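Local coordinates for LAO/AO transport system kinase (Escherichia coli, PDB 2P67), which is a member of the MeaB family of P-loop GTPases and forms an assembly of two copies, at residues 11-16 / 46-51; 73-78 / 240-245; 139-144 / 168-173; 191-196 / 217-222. One frame throughout, in Å; residues are numbered along the deposited sequence.

Contact 1 (11-16 / 46-51); sequences ESIRRL and LDAIMP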
loop_
_atom_site.group_PDB
_atom_site.type_symbol
_atom_site.label_atom_id
_atom_site.label_comp_id
_atom_site.label_asym_id
_atom_site.label_seq_id
_atom_site.Cartn_x
_atom_site.Cartn_y
_atom_site.Cartn_z
ATOM N N GLU A 11 -11.736 -38.127 18.410
ATOM C CA GLU A 11 -12.383 -38.975 17.398
ATOM C C GLU A 11 -13.008 -38.126 16.281
ATOM O O GLU A 11 -12.984 -38.509 15.116
ATOM C CB GLU A 11 -13.397 -39.955 18.039
ATOM C CG GLU A 11 -14.710 -40.254 17.261
ATOM C CD GLU A 11 -14.592 -41.124 15.981
ATOM O OE1 GLU A 11 -15.680 -41.519 15.466
ATOM O OE2 GLU A 11 -13.467 -41.414 15.478
ATOM N N SER A 12 -13.547 -36.967 16.656
ATOM C CA SER A 12 -14.095 -36.017 15.680
ATOM C C SER A 12 -13.027 -35.540 14.708
ATOM O O SER A 12 -13.264 -35.459 13.496
ATOM C CB SER A 12 -14.711 -34.834 16.405
ATOM O OG SER A 12 -15.760 -35.292 17.241
ATOM N N ILE A 13 -11.853 -35.222 15.242
ATOM C CA ILE A 13 -10.690 -34.890 14.402
ATOM C C ILE A 13 -10.315 -36.043 13.466
ATOM O O ILE A 13 -10.069 -35.813 12.283
ATOM C CB ILE A 13 -9.506 -34.389 15.226
ATOM C CG1 ILE A 13 -9.857 -33.025 15.845
ATOM C CG2 ILE A 13 -8.219 -34.287 14.340
ATOM C CD1 ILE A 13 -8.841 -32.542 16.878
ATOM N N ARG A 14 -10.294 -37.270 14.000
ATOM C CA ARG A 14 -10.078 -38.473 13.186
ATOM C C ARG A 14 -11.027 -38.510 11.983
ATOM O O ARG A 14 -10.587 -38.661 10.843
ATOM C CB ARG A 14 -10.255 -39.738 14.044
ATOM C CG ARG A 14 -9.903 -41.057 13.353
ATOM C CD ARG A 14 -10.388 -42.236 14.192
ATOM N NE ARG A 14 -9.853 -43.519 13.735
ATOM C CZ ARG A 14 -9.933 -44.659 14.426
ATOM N NH1 ARG A 14 -10.532 -44.693 15.612
ATOM N NH2 ARG A 14 -9.417 -45.774 13.930
ATOM N N ARG A 15 -12.326 -38.361 12.253
ATOM C CA ARG A 15 -13.375 -38.377 11.222
ATOM C C ARG A 15 -13.118 -37.270 10.199
ATOM O O ARG A 15 -13.261 -37.472 8.976
ATOM C CB ARG A 15 -14.757 -38.152 11.851
ATOM C CG ARG A 15 -15.313 -39.306 12.686
ATOM C CD ARG A 15 -16.856 -39.138 12.914
ATOM N NE ARG A 15 -17.253 -37.887 13.592
ATOM C CZ ARG A 15 -17.254 -37.704 14.916
ATOM N NH1 ARG A 15 -16.842 -38.677 15.738
ATOM N NH2 ARG A 15 -17.647 -36.542 15.433
ATOM N N LEU A 16 -12.713 -36.117 10.718
ATOM C CA LEU A 16 -12.458 -34.931 9.884
ATOM C C LEU A 16 -11.319 -35.245 8.903
ATOM O O LEU A 16 -11.430 -35.046 7.686
ATOM C CB LEU A 16 -12.125 -33.724 10.769
ATOM C CG LEU A 16 -11.641 -32.423 10.086
ATOM C CD1 LEU A 16 -12.803 -31.769 9.404
ATOM C CD2 LEU A 16 -10.959 -31.445 11.057
ATOM N N LEU A 46 -9.039 -25.952 16.609
ATOM C CA LEU A 46 -8.136 -25.269 15.675
ATOM C C LEU A 46 -6.675 -25.480 16.086
ATOM O O LEU A 46 -5.837 -25.793 15.237
ATOM C CB LEU A 46 -8.489 -23.791 15.539
ATOM C CG LEU A 46 -9.795 -23.509 14.767
ATOM C CD1 LEU A 46 -10.311 -22.100 15.069
ATOM C CD2 LEU A 46 -9.667 -23.778 13.251
ATOM N N ASP A 47 -6.377 -25.354 17.380
ATOM C CA ASP A 47 -5.025 -25.696 17.882
ATOM C C ASP A 47 -4.654 -27.121 17.501
ATOM O O ASP A 47 -3.562 -27.389 16.978
ATOM C CB ASP A 47 -4.938 -25.547 19.413
ATOM C CG ASP A 47 -4.968 -24.110 19.869
ATOM O OD1 ASP A 47 -4.731 -23.202 19.052
ATOM O OD2 ASP A 47 -5.257 -23.872 21.058
ATOM N N ALA A 48 -5.577 -28.048 17.742
ATOM C CA ALA A 48 -5.286 -29.458 17.521
ATOM C C ALA A 48 -5.010 -29.823 16.056
ATOM O O ALA A 48 -4.204 -30.721 15.790
ATOM C CB ALA A 48 -6.381 -30.342 18.111
ATOM N N ILE A 49 -5.646 -29.131 15.104
ATOM C CA ILE A 49 -5.502 -29.531 13.711
ATOM C C ILE A 49 -4.295 -28.934 12.984
ATOM O O ILE A 49 -3.998 -29.345 11.862
ATOM C CB ILE A 49 -6.798 -29.301 12.842
ATOM C CG1 ILE A 49 -7.149 -27.800 12.762
ATOM C CG2 ILE A 49 -7.956 -30.179 13.332
ATOM C CD1 ILE A 49 -8.031 -27.425 11.589
ATOM N N MET A 50 -3.611 -27.976 13.617
ATOM C CA MET A 50 -2.527 -27.257 12.947
ATOM C C MET A 50 -1.492 -28.202 12.287
ATOM O O MET A 50 -1.090 -27.978 11.152
ATOM C CB MET A 50 -1.878 -26.195 13.864
ATOM C CG MET A 50 -2.844 -25.126 14.409
ATOM S SD MET A 50 -3.864 -24.355 13.063
ATOM C CE MET A 50 -2.560 -23.728 12.123
ATOM N N PRO A 51 -1.076 -29.283 12.977
ATOM C CA PRO A 51 -0.096 -30.186 12.328
ATOM C C PRO A 51 -0.569 -30.881 11.038
ATOM O O PRO A 51 0.273 -31.344 10.265
ATOM C CB PRO A 51 0.203 -31.224 13.426
ATOM C CG PRO A 51 -0.122 -30.524 14.694
ATOM C CD PRO A 51 -1.367 -29.714 14.356
#
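Ile49 and Ile13 give up the most surface in this contact between helix 9-17 and the end of helix 36-49; Ile13 divides its touches between two branches, while Ile49 offers a single methyl to both its partners. On Ile13 the long arm does the closest touching: CD1 ends 3.5 Å from CB of Ala48, at the more open margin of the interface. Its short branch, CG2, is anti to the backbone N and meets the corresponding methyl of Ile49, the two CG2 atoms lying 4.2 Å apart. That same Ile49 methyl is shared, for Leu16 brings CD2 to within 4.0 Å of Ile49 CG2, the two side chains crossing at about a right angle. With CG1 of Ile49 set between its backbone N and carbonyl carbon (chi1 63°), the CG1-CD1 arm turns to Leu143 of helix 133-146. The contact is wholly apolar. Elsewhere on helix 36-49, OD1 of Asp47 is hydrogen-bonded to Ser315 and Thr318 of the second subunit. Helix 9-17 thus packs on the helix preceding the first strand of the P-loop NTPase sheet, in an N-terminal helical layer that includes helix 21-32, touched by Leu16, and rests on helix 133-146.

Contact 2 (73-78 / 240-245); sequences LEAFGM and CSALEK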
loop_
_atom_site.group_PDB
_atom_site.type_symbol
_atom_site.label_atom_id
_atom_site.label_comp_id
_atom_site.label_asym_id
_atom_site.label_seq_id
_atom_site.Cartn_x
_atom_site.Cartn_y
_atom_site.Cartn_z
ATOM N N LEU A 73 -16.103 -20.969 -12.064
ATOM C CA LEU A 73 -15.843 -21.820 -10.909
ATOM C C LEU A 73 -16.380 -23.236 -11.067
ATOM O O LEU A 73 -15.723 -24.207 -10.685
ATOM C CB LEU A 73 -16.393 -21.188 -9.637
ATOM C CG LEU A 73 -15.575 -20.014 -9.104
ATOM C CD1 LEU A 73 -16.356 -19.341 -7.982
ATOM C CD2 LEU A 73 -14.175 -20.463 -8.646
ATOM N N GLU A 74 -17.578 -23.347 -11.627
ATOM C CA GLU A 74 -18.172 -24.654 -11.895
ATOM C C GLU A 74 -17.317 -25.443 -12.884
ATOM O O GLU A 74 -16.953 -26.587 -12.622
ATOM C CB GLU A 74 -19.606 -24.498 -12.420
ATOM C CG GLU A 74 -20.276 -25.856 -12.677
ATOM C CD GLU A 74 -21.558 -25.744 -13.489
ATOM O OE1 GLU A 74 -21.615 -24.915 -14.418
ATOM O OE2 GLU A 74 -22.508 -26.508 -13.203
ATOM N N ALA A 75 -16.999 -24.832 -14.021
ATOM C CA ALA A 75 -16.153 -25.489 -15.022
ATOM C C ALA A 75 -14.774 -25.853 -14.470
ATOM O O ALA A 75 -14.295 -26.962 -14.665
ATOM C CB ALA A 75 -16.045 -24.624 -16.289
ATOM N N PHE A 76 -14.140 -24.911 -13.763
ATOM C CA PHE A 76 -12.806 -25.126 -13.217
ATOM C C PHE A 76 -12.845 -26.230 -12.164
ATOM O O PHE A 76 -12.005 -27.138 -12.177
ATOM C CB PHE A 76 -12.254 -23.806 -12.633
ATOM C CG PHE A 76 -10.851 -23.906 -12.076
ATOM C CD1 PHE A 76 -9.752 -24.128 -12.911
ATOM C CD2 PHE A 76 -10.626 -23.752 -10.706
ATOM C CE1 PHE A 76 -8.449 -24.201 -12.381
ATOM C CE2 PHE A 76 -9.327 -23.831 -10.167
ATOM C CZ PHE A 76 -8.242 -24.062 -10.999
ATOM N N GLY A 77 -13.825 -26.144 -11.266
ATOM C CA GLY A 77 -14.005 -27.133 -10.190
ATOM C C GLY A 77 -14.190 -28.538 -10.754
ATOM O O GLY A 77 -13.529 -29.494 -10.308
ATOM N N MET A 78 -15.065 -28.649 -11.753
ATOM C CA MET A 78 -15.330 -29.942 -12.412
ATOM C C MET A 78 -14.091 -30.495 -13.114
ATOM O O MET A 78 -13.848 -31.696 -13.079
ATOM C CB MET A 78 -16.553 -29.869 -13.341
ATOM C CG MET A 78 -17.907 -29.794 -12.594
ATOM S SD MET A 78 -18.142 -31.056 -11.295
ATOM C CE MET A 78 -18.043 -32.577 -12.230
ATOM N N CYS A 240 -11.024 -17.576 -21.776
ATOM C CA CYS A 240 -11.751 -18.846 -21.763
ATOM C C CYS A 240 -13.213 -18.633 -22.093
ATOM O O CYS A 240 -13.693 -17.506 -22.121
ATOM C CB CYS A 240 -11.603 -19.569 -20.413
ATOM S SG CYS A 240 -12.300 -18.718 -18.977
ATOM N N SER A 241 -13.912 -19.726 -22.391
ATOM C CA SER A 241 -15.368 -19.720 -22.374
ATOM C C SER A 241 -15.799 -20.824 -21.433
ATOM O O SER A 241 -15.740 -21.994 -21.804
ATOM C CB SER A 241 -15.959 -19.984 -23.765
ATOM O OG SER A 241 -17.377 -19.859 -23.714
ATOM N N ALA A 242 -16.202 -20.461 -20.218
ATOM C CA ALA A 242 -16.655 -21.462 -19.248
ATOM C C ALA A 242 -17.808 -22.274 -19.842
ATOM O O ALA A 242 -17.775 -23.497 -19.834
ATOM C CB ALA A 242 -17.086 -20.806 -17.948
ATOM N N LEU A 243 -18.799 -21.581 -20.393
ATOM C CA LEU A 243 -20.014 -22.244 -20.891
ATOM C C LEU A 243 -19.826 -23.116 -22.136
ATOM O O LEU A 243 -20.676 -23.964 -22.421
ATOM C CB LEU A 243 -21.179 -21.251 -21.039
ATOM C CG LEU A 243 -21.880 -20.819 -19.730
ATOM C CD1 LEU A 243 -23.189 -20.106 -20.029
ATOM C CD2 LEU A 243 -22.130 -21.998 -18.753
ATOM N N GLU A 244 -18.709 -22.935 -22.849
ATOM C CA GLU A 244 -18.343 -23.807 -23.970
ATOM C C GLU A 244 -17.251 -24.810 -23.613
ATOM O O GLU A 244 -16.854 -25.624 -24.447
ATOM C CB GLU A 244 -17.896 -22.990 -25.185
ATOM C CG GLU A 244 -18.942 -22.026 -25.704
ATOM C CD GLU A 244 -18.738 -21.671 -27.172
ATOM O OE1 GLU A 244 -17.805 -22.220 -27.807
ATOM O OE2 GLU A 244 -19.520 -20.843 -27.694
ATOM N N LYS A 245 -16.769 -24.746 -22.374
ATOM C CA LYS A 245 -15.674 -25.600 -21.911
ATOM C C LYS A 245 -14.423 -25.511 -22.796
ATOM O O LYS A 245 -13.878 -26.526 -23.247
ATOM C CB LYS A 245 -16.146 -27.055 -21.715
ATOM C CG LYS A 245 -16.762 -27.328 -20.342
ATOM C CD LYS A 245 -18.107 -26.648 -20.156
ATOM C CE LYS A 245 -18.372 -26.373 -18.680
ATOM N NZ LYS A 245 -19.446 -25.363 -18.487
HETATM O O HOH W 1 -19.753 -23.858 -16.069
#
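Lys245 reaches back from its loop to touch Ala75 of helix 69-82, and its course accounts for the polar part of the contact. From CB the chain bends at CG (chi2 70°) and then runs extended through CD. CE is the carbon that touches the helix, resting 3.8 Å from Ala75 CB. The ammonium group beyond it turns to its own loop, where NZ donates to Ala242 O over 2.8 Å, coming from above the carbonyl plane, 44° out of it. Lys245 N approaches the same oxygen from the opposite face, so one carbonyl is gripped by both ends of a single residue. In the P-loop NTPase fold, helix 69-82 follows the first strand of the parallel sheet, and the loop after strand 236-239, at one edge of that sheet within the chain, packs against that helix. NZ has a further partner in a water at 2.9 Å, which donates in turn to Glu74 OE1 over 2.7 Å. NZ and Glu74 OE1 are 4.6 Å apart, not in direct contact, and the water bridges them; the carboxylate's other oxygen, OE2, accepts from Asp112 N. Beside the lysine, Ala242 CB lies 4.3 Å from Ala75 CB, and Ile248 of helix 248-264 also covers Ala75.

Contact 3 (139-144 / 168-173); sequences ELMLLC and RMVDCF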
loop_
_atom_site.group_PDB
_atom_site.type_symbol
_atom_site.label_atom_id
_atom_site.label_comp_id
_atom_site.label_asym_id
_atom_site.label_seq_id
_atom_site.Cartn_x
_atom_site.Cartn_y
_atom_site.Cartn_z
ATOM N N GLU A 139 -9.838 -19.686 8.909
ATOM C CA GLU A 139 -10.116 -20.844 9.757
ATOM C C GLU A 139 -10.847 -21.971 8.984
ATOM O O GLU A 139 -10.518 -23.158 9.123
ATOM C CB GLU A 139 -10.862 -20.409 11.027
ATOM C CG GLU A 139 -9.995 -19.494 11.886
ATOM C CD GLU A 139 -10.714 -18.907 13.073
ATOM O OE1 GLU A 139 -11.973 -18.864 13.070
ATOM O OE2 GLU A 139 -9.995 -18.492 14.011
ATOM N N LEU A 140 -11.820 -21.602 8.151
ATOM C CA LEU A 140 -12.524 -22.593 7.365
ATOM C C LEU A 140 -11.567 -23.273 6.372
ATOM O O LEU A 140 -11.670 -24.471 6.152
ATOM C CB LEU A 140 -13.695 -21.957 6.634
ATOM C CG LEU A 140 -14.796 -21.304 7.492
ATOM C CD1 LEU A 140 -15.912 -20.863 6.562
ATOM C CD2 LEU A 140 -15.358 -22.253 8.551
ATOM N N MET A 141 -10.652 -22.491 5.792
ATOM C CA MET A 141 -9.602 -23.019 4.905
ATOM C C MET A 141 -8.733 -24.056 5.636
ATOM O O MET A 141 -8.460 -25.129 5.091
ATOM C CB MET A 141 -8.711 -21.882 4.361
ATOM C CG MET A 141 -9.397 -20.974 3.334
ATOM S SD MET A 141 -8.371 -19.534 2.872
ATOM C CE MET A 141 -7.267 -20.317 1.660
ATOM N N LEU A 142 -8.332 -23.743 6.869
ATOM C CA LEU A 142 -7.586 -24.706 7.706
ATOM C C LEU A 142 -8.346 -26.018 7.908
ATOM O O LEU A 142 -7.761 -27.101 7.777
ATOM C CB LEU A 142 -7.234 -24.090 9.057
ATOM C CG LEU A 142 -6.210 -22.955 9.113
ATOM C CD1 LEU A 142 -6.001 -22.561 10.563
ATOM C CD2 LEU A 142 -4.859 -23.354 8.448
ATOM N N LEU A 143 -9.653 -25.928 8.170
ATOM C CA LEU A 143 -10.483 -27.133 8.328
ATOM C C LEU A 143 -10.458 -27.964 7.048
ATOM O O LEU A 143 -10.294 -29.191 7.098
ATOM C CB LEU A 143 -11.936 -26.789 8.743
ATOM C CG LEU A 143 -12.063 -26.251 10.181
ATOM C CD1 LEU A 143 -13.441 -25.636 10.416
ATOM C CD2 LEU A 143 -11.764 -27.331 11.209
ATOM N N CYS A 144 -10.578 -27.303 5.897
ATOM C CA CYS A 144 -10.500 -28.009 4.626
ATOM C C CYS A 144 -9.143 -28.706 4.417
ATOM O O CYS A 144 -9.083 -29.823 3.881
ATOM C CB CYS A 144 -10.809 -27.070 3.468
ATOM S SG CYS A 144 -12.502 -26.470 3.472
ATOM N N ARG A 168 -3.804 -12.071 0.098
ATOM C CA ARG A 168 -2.985 -12.229 1.309
ATOM C C ARG A 168 -3.142 -13.580 1.998
ATOM O O ARG A 168 -2.388 -13.891 2.912
ATOM C CB ARG A 168 -3.353 -11.159 2.344
ATOM C CG ARG A 168 -2.981 -9.746 1.994
ATOM C CD ARG A 168 -2.995 -8.862 3.234
ATOM N NE ARG A 168 -4.317 -8.694 3.837
ATOM C CZ ARG A 168 -5.005 -7.549 3.845
ATOM N NH1 ARG A 168 -4.498 -6.458 3.277
ATOM N NH2 ARG A 168 -6.198 -7.495 4.429
ATOM N N MET A 169 -4.138 -14.361 1.591
ATOM C CA MET A 169 -4.333 -15.679 2.196
ATOM C C MET A 169 -4.202 -16.871 1.237
ATOM O O MET A 169 -4.582 -17.986 1.588
ATOM C CB MET A 169 -5.679 -15.733 2.953
ATOM C CG MET A 169 -6.940 -15.795 2.078
ATOM S SD MET A 169 -8.489 -15.740 3.095
ATOM C CE MET A 169 -8.667 -13.997 3.144
ATOM N N VAL A 170 -3.690 -16.655 0.019
ATOM C CA VAL A 170 -3.678 -17.750 -0.981
ATOM C C VAL A 170 -2.296 -17.896 -1.624
ATOM O O VAL A 170 -1.494 -16.962 -1.576
ATOM C CB VAL A 170 -4.756 -17.552 -2.100
ATOM C CG1 VAL A 170 -6.174 -17.549 -1.496
ATOM C CG2 VAL A 170 -4.476 -16.285 -2.936
ATOM N N ASP A 171 -2.046 -19.071 -2.194
ATOM C CA ASP A 171 -0.794 -19.399 -2.883
ATOM C C ASP A 171 -0.764 -18.730 -4.253
ATOM O O ASP A 171 0.286 -18.266 -4.707
ATOM C CB ASP A 171 -0.679 -20.914 -3.096
ATOM C CG ASP A 171 -0.635 -21.703 -1.790
ATOM O OD1 ASP A 171 -0.186 -21.134 -0.762
ATOM O OD2 ASP A 171 -0.997 -22.905 -1.822
ATOM N N CYS A 172 -1.922 -18.700 -4.903
ATOM C CA CYS A 172 -2.034 -18.198 -6.277
ATOM C C CYS A 172 -3.350 -17.447 -6.421
ATOM O O CYS A 172 -4.420 -18.008 -6.124
ATOM C CB CYS A 172 -1.960 -19.351 -7.292
ATOM S SG CYS A 172 -2.043 -18.801 -9.052
ATOM N N PHE A 173 -3.250 -16.182 -6.872
ATOM C CA PHE A 173 -4.398 -15.292 -6.963
ATOM C C PHE A 173 -4.808 -15.052 -8.416
ATOM O O PHE A 173 -4.006 -14.554 -9.228
ATOM C CB PHE A 173 -4.150 -13.956 -6.265
ATOM C CG PHE A 173 -5.321 -13.038 -6.366
ATOM C CD1 PHE A 173 -6.516 -13.353 -5.720
ATOM C CD2 PHE A 173 -5.281 -11.918 -7.187
ATOM C CE1 PHE A 173 -7.630 -12.522 -5.848
ATOM C CE2 PHE A 173 -6.388 -11.094 -7.323
ATOM C CZ PHE A 173 -7.557 -11.398 -6.665
#
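Met141 lays its thioether across that of Met169, the two side chains crossing at about a right angle with their SD atoms 3.8 Å apart. The pair lies in the core of a P-loop NTPase fold, between helix 133-146, which packs on the parallel sheet, and the turn that leads into strand 172-177. Met141 starts from the helix with CG anti to the carbonyl carbon, continues extended, and bends only at its last torsion (chi3 81°). That bend turns CE away from the other sulfur and toward the backbone, where it sits 3.6 Å from Met169 O, and toward Val170, whose CG1 is 4.3 Å from CE. Met169 answers from the turn with CG between its backbone N and carbonyl carbon (chi1 73°), which brings CG as well as SD up to the Met141 sulfur. Both residues are buried and have other neighbours: Met141 also packs on Val152 of strand 151-157 and on Arg58, Met169 on Ser134 and Ala137 of the helix. Polar groups of the turn are satisfied close by, for Asp171 forms a salt bridge with Arg272, one of the two residues at the bound sodium ion. Met169 O, the oxygen that the methyl group of Met141 approaches, accepts a hydrogen bond from NH2 of Arg58.

Contact 4 (191-196 / 217-222); sequences GLMEVA and HMYESA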
loop_
_atom_site.group_PDB
_atom_site.type_symbol
_atom_site.label_atom_id
_atom_site.label_comp_id
_atom_site.label_asym_id
_atom_site.label_seq_id
_atom_site.Cartn_x
_atom_site.Cartn_y
_atom_site.Cartn_z
ATOM N N GLY A 191 -4.321 -1.741 -7.438
ATOM C CA GLY A 191 -4.339 -2.774 -6.401
ATOM C C GLY A 191 -4.383 -4.160 -7.011
ATOM O O GLY A 191 -3.770 -5.083 -6.495
ATOM N N LEU A 192 -5.085 -4.290 -8.134
ATOM C CA LEU A 192 -5.115 -5.555 -8.866
ATOM C C LEU A 192 -3.730 -5.913 -9.439
ATOM O O LEU A 192 -3.258 -7.048 -9.286
ATOM C CB LEU A 192 -6.147 -5.474 -9.981
ATOM C CG LEU A 192 -6.162 -6.710 -10.891
ATOM C CD1 LEU A 192 -6.479 -7.966 -10.029
ATOM C CD2 LEU A 192 -7.189 -6.466 -11.999
ATOM N N MET A 193 -3.070 -4.940 -10.065
ATOM C CA MET A 193 -1.711 -5.142 -10.557
ATOM C C MET A 193 -0.755 -5.577 -9.448
ATOM O O MET A 193 0.141 -6.366 -9.689
ATOM C CB MET A 193 -1.188 -3.901 -11.290
ATOM C CG MET A 193 -2.025 -3.522 -12.547
ATOM S SD MET A 193 -1.923 -4.775 -13.862
ATOM C CE MET A 193 -3.320 -5.805 -13.609
ATOM N N GLU A 194 -0.952 -5.049 -8.241
ATOM C CA GLU A 194 -0.118 -5.406 -7.092
ATOM C C GLU A 194 -0.133 -6.905 -6.773
ATOM O O GLU A 194 0.893 -7.465 -6.333
ATOM C CB GLU A 194 -0.565 -4.628 -5.850
ATOM C CG GLU A 194 -0.306 -3.137 -5.932
ATOM C CD GLU A 194 1.139 -2.751 -5.651
ATOM O OE1 GLU A 194 1.990 -3.638 -5.399
ATOM O OE2 GLU A 194 1.418 -1.544 -5.671
ATOM N N VAL A 195 -1.285 -7.543 -6.998
ATOM C CA VAL A 195 -1.513 -8.909 -6.488
ATOM C C VAL A 195 -1.793 -9.997 -7.529
ATOM O O VAL A 195 -1.646 -11.174 -7.223
ATOM C CB VAL A 195 -2.642 -8.924 -5.419
ATOM C CG1 VAL A 195 -2.282 -7.997 -4.232
ATOM C CG2 VAL A 195 -3.979 -8.553 -6.024
ATOM N N ALA A 196 -2.201 -9.619 -8.750
ATOM C CA ALA A 196 -2.591 -10.614 -9.760
ATOM C C ALA A 196 -1.473 -11.585 -10.096
ATOM O O ALA A 196 -0.375 -11.155 -10.440
ATOM C CB ALA A 196 -3.095 -9.937 -11.051
ATOM N N HIS A 217 -5.287 -8.133 -24.241
ATOM C CA HIS A 217 -4.075 -7.387 -24.617
ATOM C C HIS A 217 -3.722 -6.267 -23.618
ATOM O O HIS A 217 -2.550 -6.086 -23.265
ATOM C CB HIS A 217 -4.248 -6.798 -26.015
ATOM C CG HIS A 217 -3.003 -6.186 -26.564
ATOM N ND1 HIS A 217 -2.035 -6.933 -27.204
ATOM C CD2 HIS A 217 -2.550 -4.912 -26.546
ATOM C CE1 HIS A 217 -1.047 -6.136 -27.575
ATOM N NE2 HIS A 217 -1.332 -4.907 -27.182
ATOM N N MET A 218 -4.741 -5.545 -23.157
ATOM C CA MET A 218 -4.568 -4.398 -22.262
ATOM C C MET A 218 -3.957 -4.850 -20.925
ATOM O O MET A 218 -2.949 -4.288 -20.474
ATOM C CB MET A 218 -5.922 -3.685 -22.049
ATOM C CG MET A 218 -5.830 -2.496 -21.078
ATOM S SD MET A 218 -7.453 -1.781 -20.716
ATOM C CE MET A 218 -8.296 -3.099 -19.896
ATOM N N TYR A 219 -4.552 -5.869 -20.299
ATOM C CA TYR A 219 -4.003 -6.415 -19.041
ATOM C C TYR A 219 -2.585 -6.912 -19.227
ATOM O O TYR A 219 -1.710 -6.692 -18.381
ATOM C CB TYR A 219 -4.896 -7.535 -18.477
ATOM C CG TYR A 219 -6.123 -6.954 -17.843
ATOM C CD1 TYR A 219 -6.068 -6.427 -16.548
ATOM C CD2 TYR A 219 -7.331 -6.891 -18.535
ATOM C CE1 TYR A 219 -7.187 -5.855 -15.956
ATOM C CE2 TYR A 219 -8.467 -6.307 -17.936
ATOM C CZ TYR A 219 -8.356 -5.783 -16.645
ATOM O OH TYR A 219 -9.440 -5.222 -16.020
ATOM N N GLU A 220 -2.351 -7.569 -20.356
ATOM C CA GLU A 220 -1.023 -8.088 -20.645
ATOM C C GLU A 220 -0.001 -6.968 -20.799
ATOM O O GLU A 220 1.134 -7.094 -20.319
ATOM C CB GLU A 220 -1.058 -9.001 -21.878
ATOM C CG GLU A 220 0.190 -9.833 -22.067
ATOM C CD GLU A 220 0.034 -10.797 -23.226
ATOM O OE1 GLU A 220 -0.157 -10.316 -24.368
ATOM O OE2 GLU A 220 0.114 -12.024 -22.986
ATOM N N SER A 221 -0.380 -5.860 -21.448
ATOM C CA SER A 221 0.538 -4.745 -21.581
ATOM C C SER A 221 0.975 -4.283 -20.194
ATOM O O SER A 221 2.179 -4.145 -19.937
ATOM C CB SER A 221 -0.107 -3.566 -22.334
ATOM O OG SER A 221 -0.444 -3.940 -23.678
ATOM N N ALA A 222 0.005 -4.070 -19.300
ATOM C CA ALA A 222 0.310 -3.618 -17.937
ATOM C C ALA A 222 1.227 -4.636 -17.224
ATOM O O ALA A 222 2.230 -4.264 -16.612
ATOM C CB ALA A 222 -0.985 -3.423 -17.144
#
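Tyr219 of helix 209-225 receives two neighbouring side chains of helix 190-195 at its ring. Met193 brings CE to the ring edge, close to the ring plane, 4.1 Å from Tyr219 CD1. Leu192 comes in obliquely, with CD2 at 4.0 Å from Tyr219 CE1. Each of these side chains crosses the tyrosine at about a right angle, and the two methyl groups meet the adjacent carbons CD1 and CE1. CG of Leu192 is anti to the backbone N (chi1 175°), which directs its branches toward the second helix and the sheet beneath. This is helix-on-helix packing over an open alpha/beta sheet, as expected of a P-loop NTPase: Leu192 and Tyr219 both rest on Ile199 of strand 198-201, which lies between these helices in the chain. The segment axes are 11.7 Å apart at closest approach and cross at -67°; across that wide separation the long side chains of Leu192, Met193 and Tyr219 make most of the contact. Purely aliphatic and thioether packing makes up the rest. Met193 is bent at both chi2 and chi3, and its SD lies 3.7 Å from the CB of Ala222, which points toward helix 190-195. Across the subunit boundary, Met193 also packs on Leu226 of the second subunit, and Met218 on Ile225 of that chain.

A single parallel sheet organises three of the four contacts; contact 1 lies among the N-terminal helices, about 23 Å from the chain centre, and reaches the sheet by way of helix 133-146. It closes first along the chain. Contact 2 then spans from the helix after the first strand to the loop after strand 236-239, and contacts 3 and 4 fall within that span in turn. Contacts 1 and 3, centres 17 Å apart, touch through Ile49 and Leu143. Contacts 3 and 4, centres 23 Å apart, meet at Phe173 and Leu192. Contacts 1 and 4, centres 40 Å apart, both touch the second subunit, as does Glu139 in contact 3, so the subunit interface extends along the chain.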